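Local coordinates for uncharacterized protein (Pyrococcus furiosus DSM 3638, PDB 3WZ2) that probably acts in proteasome assembly or activation, as an archaeal homolog of the proteasome-assembly chaperones, at residues 109-113 with 172-176; 191-196 with 208-212. All blocks are in the same frame, centred on the assembly; numbering follows the deposited sequence.

Contact 1 of 2, residues 109-113 with 172-176; sequences NAEKV and LKSYV
Val113 clasps the main chain on both sides of Ser174, a worked example of parallel beta pairing. Val113 N donates to Lys173 O, and Tyr175 N returns a bond to Val113 O, each at 2.8 Å. Val113 O is also approached by the CA-H of Ser174, and it lies in the plane of the Tyr175 ring, 3.5 Å from CD1 at the ring's edge. Ahead of this pairing a water replaces direct bonds: it accepts from Lys173 N at 2.9 Å and donates to Ala110 O at 2.7 Å, with a weak second bond to Glu111 O. Among the side chains, the Lys112 stem runs past the Tyr175 ring, CG 3.9 Å from CE1, while Tyr175 OH bonds to Glu142. The Lys173 chain packs CD against Glu111 O, then bends at chi3 (71°) and chi4, and NZ forms salt bridges with Glu138, Glu139 and Glu142 of helix 137-145. Ser174 OG is hydrogen-bonded to Leu164 O in helix 158-169. Val113 N and O are thus met by the neighbouring strand and Lys173 N by the water, whereas Lys112 NZ and Lys173 NZ, 5.9 Å apart, probably coexist because this acidic helix offsets their like charge.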
# COMPACT_ATOMS: atom_id res chain seq x y z
N ASN B 109 24.66 26.86 -7.44
CA ASN B 109 26.09 26.69 -7.24
C ASN B 109 26.51 26.89 -5.80
O ASN B 109 27.42 27.66 -5.49
CB ASN B 109 26.88 27.61 -8.16
CG ASN B 109 26.43 27.47 -9.61
OD1 ASN B 109 26.58 26.42 -10.23
ND2 ASN B 109 25.85 28.52 -10.14
N ALA B 110 25.87 26.12 -4.92
CA ALA B 110 26.16 26.16 -3.50
C ALA B 110 27.63 26.00 -3.26
O ALA B 110 28.29 25.20 -3.90
CB ALA B 110 25.38 25.07 -2.78
N GLU B 111 28.16 26.76 -2.32
CA GLU B 111 29.56 26.68 -1.94
C GLU B 111 29.84 25.48 -1.02
O GLU B 111 30.87 24.83 -1.14
CB GLU B 111 29.92 27.99 -1.25
CG GLU B 111 31.38 28.19 -0.92
CD GLU B 111 31.58 29.42 -0.03
OE1 GLU B 111 30.94 30.47 -0.31
OE2 GLU B 111 32.38 29.32 0.95
N LYS B 112 28.94 25.21 -0.08
CA LYS B 112 29.10 24.13 0.89
C LYS B 112 27.75 23.52 1.27
O LYS B 112 26.77 24.22 1.40
CB LYS B 112 29.77 24.62 2.17
CG LYS B 112 31.21 25.01 2.02
CD LYS B 112 31.84 25.37 3.34
CE LYS B 112 33.11 26.20 3.17
NZ LYS B 112 34.31 25.45 3.58
N VAL B 113 27.76 22.22 1.51
CA VAL B 113 26.64 21.50 2.03
C VAL B 113 27.10 20.79 3.27
O VAL B 113 27.93 19.90 3.20
CB VAL B 113 26.12 20.49 0.98
CG1 VAL B 113 24.81 19.89 1.41
CG2 VAL B 113 25.96 21.17 -0.37
N LEU B 172 29.31 19.01 -5.60
CA LEU B 172 29.30 20.01 -4.54
C LEU B 172 30.22 19.57 -3.42
O LEU B 172 30.55 18.39 -3.28
CB LEU B 172 27.89 20.19 -3.99
CG LEU B 172 26.89 20.61 -5.05
CD1 LEU B 172 25.48 20.57 -4.51
CD2 LEU B 172 27.24 22.00 -5.60
N LYS B 173 30.66 20.54 -2.65
CA LYS B 173 31.48 20.28 -1.49
C LYS B 173 30.56 19.96 -0.35
O LYS B 173 29.78 20.81 0.08
CB LYS B 173 32.36 21.52 -1.17
CG LYS B 173 33.29 21.93 -2.30
CD LYS B 173 33.94 23.30 -2.13
CE LYS B 173 34.99 23.33 -1.03
NZ LYS B 173 35.89 22.14 -1.04
N SER B 174 30.65 18.72 0.14
CA SER B 174 29.73 18.22 1.16
C SER B 174 30.51 17.73 2.38
O SER B 174 31.67 17.25 2.27
CB SER B 174 28.74 17.17 0.63
OG SER B 174 29.34 15.94 0.35
N TYR B 175 29.89 17.92 3.55
CA TYR B 175 30.45 17.54 4.82
C TYR B 175 29.36 17.05 5.75
O TYR B 175 28.22 17.50 5.67
CB TYR B 175 31.14 18.71 5.50
CG TYR B 175 31.96 19.63 4.62
CD1 TYR B 175 31.34 20.45 3.72
CD2 TYR B 175 33.36 19.71 4.72
CE1 TYR B 175 32.06 21.32 2.93
CE2 TYR B 175 34.10 20.60 3.93
CZ TYR B 175 33.43 21.41 3.05
OH TYR B 175 34.12 22.27 2.26
N VAL B 176 29.73 16.14 6.66
CA VAL B 176 28.94 15.89 7.85
C VAL B 176 29.82 16.09 9.11
O VAL B 176 30.93 15.61 9.17
CB VAL B 176 28.36 14.47 7.85
CG1 VAL B 176 27.39 14.26 9.00
CG2 VAL B 176 27.66 14.16 6.52
O HOH W 1 30.18 23.27 -3.52

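Contact 2 of 2, residues 191-196 with 208-212; sequences AANVVE and VEPLL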
# COMPACT_ATOMS: atom_id res chain seq x y z
N ALA B 191 25.08 18.64 20.78
CA ALA B 191 24.72 19.69 19.84
C ALA B 191 25.65 20.89 19.97
O ALA B 191 26.12 21.46 18.99
CB ALA B 191 23.28 20.11 20.00
N ALA B 192 25.92 21.27 21.20
CA ALA B 192 26.81 22.40 21.47
C ALA B 192 28.19 22.12 20.95
O ALA B 192 28.81 23.01 20.38
CB ALA B 192 26.85 22.69 22.96
N ASN B 193 28.70 20.90 21.15
CA ASN B 193 29.99 20.54 20.59
C ASN B 193 30.02 20.72 19.05
O ASN B 193 31.00 21.20 18.49
CB ASN B 193 30.34 19.07 20.90
CG ASN B 193 30.49 18.79 22.40
OD1 ASN B 193 30.75 19.69 23.16
ND2 ASN B 193 30.42 17.51 22.79
N VAL B 194 28.93 20.33 18.39
CA VAL B 194 28.85 20.46 16.95
C VAL B 194 28.78 21.92 16.51
O VAL B 194 29.45 22.33 15.57
CB VAL B 194 27.65 19.66 16.39
CG1 VAL B 194 27.40 20.03 14.97
CG2 VAL B 194 27.94 18.18 16.53
N VAL B 195 28.00 22.72 17.22
CA VAL B 195 27.94 24.13 16.91
C VAL B 195 29.31 24.81 17.05
O VAL B 195 29.67 25.62 16.20
CB VAL B 195 26.93 24.87 17.79
CG1 VAL B 195 27.04 26.38 17.59
CG2 VAL B 195 25.54 24.39 17.45
N GLU B 196 30.07 24.45 18.08
CA GLU B 196 31.42 25.02 18.23
C GLU B 196 32.29 24.74 17.01
O GLU B 196 33.00 25.62 16.56
CB GLU B 196 32.16 24.50 19.49
CG GLU B 196 31.66 25.10 20.80
CD GLU B 196 32.40 24.57 22.04
OE1 GLU B 196 32.40 23.33 22.31
OE2 GLU B 196 33.01 25.40 22.76
N VAL B 208 27.93 29.03 22.43
CA VAL B 208 27.05 27.95 22.86
C VAL B 208 26.60 28.00 24.32
O VAL B 208 25.85 27.11 24.76
CB VAL B 208 27.64 26.54 22.57
CG1 VAL B 208 27.90 26.40 21.09
CG2 VAL B 208 28.89 26.26 23.38
N GLU B 209 27.00 29.04 25.05
CA GLU B 209 26.65 29.12 26.46
C GLU B 209 25.15 29.12 26.72
O GLU B 209 24.68 28.41 27.62
CB GLU B 209 27.33 30.32 27.13
CG GLU B 209 28.84 30.17 27.29
CD GLU B 209 29.25 29.04 28.25
OE1 GLU B 209 28.65 28.95 29.35
OE2 GLU B 209 30.16 28.25 27.91
N PRO B 210 24.37 29.84 25.92
CA PRO B 210 22.91 29.74 26.10
C PRO B 210 22.30 28.33 25.89
O PRO B 210 21.31 27.96 26.53
CB PRO B 210 22.36 30.74 25.08
CG PRO B 210 23.49 31.64 24.75
CD PRO B 210 24.72 30.80 24.86
N LEU B 211 22.94 27.53 25.05
CA LEU B 211 22.54 26.13 24.84
C LEU B 211 22.87 25.28 26.04
O LEU B 211 22.06 24.43 26.45
CB LEU B 211 23.30 25.55 23.64
CG LEU B 211 22.76 24.36 22.86
CD1 LEU B 211 21.25 24.43 22.80
CD2 LEU B 211 23.36 24.08 21.47
N LEU B 212 24.09 25.42 26.55
CA LEU B 212 24.49 24.64 27.72
C LEU B 212 23.64 25.05 28.93
O LEU B 212 23.33 24.21 29.77
CB LEU B 212 25.98 24.81 28.01
CG LEU B 212 26.94 24.33 26.90
CD1 LEU B 212 28.37 24.68 27.25
CD2 LEU B 212 26.81 22.83 26.66
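Val208 O is held by two amides of the helix that follows it, Leu212 N at 3.0 Å and, weakly, Leu211 N, which fixes the backbone from which Val208 reaches toward Ala192 and Val195. No hydrogen bond joins the two segments; the contact is made largely by apolar side chains, with the small Ala192 facing Val208, Leu211 and Leu212. Ala192 CB meets both Val208 CB, at 3.9 Å, and Leu212 CD2, at 3.7 Å, and Leu211 CD2 lies 3.8 Å from Ala192 N. With Val208 CG1 set anti to its carbonyl carbon (chi1 -59°), that methyl meets Val195 CG1 at 3.6 Å and also abuts Ala192 O, an oxygen already taken by Glu196 N within its helix. The other methyl, CG2, lies 4.0 Å from Glu196 CG, where the two side chains cross at about a right angle. An alanine here in place of the valine would lack both branches and is likely to leave a gap beside Val195 CG1 and the Glu196 stem. Ala191, Val195 and Leu211 also touch helix 32-43, through Ile35, Ala36 and Phe39, which makes this the meeting of helix 188-202, the short helix 209-213 and helix 32-43.

From the N terminus, the chain leaves helix 91-107 and enters strand 112-120 at the first half of contact 1. It then passes through strand 130-134, helix 137-145, strands 149-150 and 154-157 and helix 158-169 before 172-176 closes that loop of 58 residues in the mixed sheet. Strand 174-181 leads on to helix 188-202, where contact 2 opens; after 11 intervening residues 208-212 folds back on that helix. The two loops follow in series, neither enclosing nor crossing the other. Their centres lie 22 Å apart, with about 7 Å between nearest atoms. Contact 1 pairs strands 112-120 and 174-181, and contact 2 packs the short helix 209-213 and the residue before it on helix 188-202.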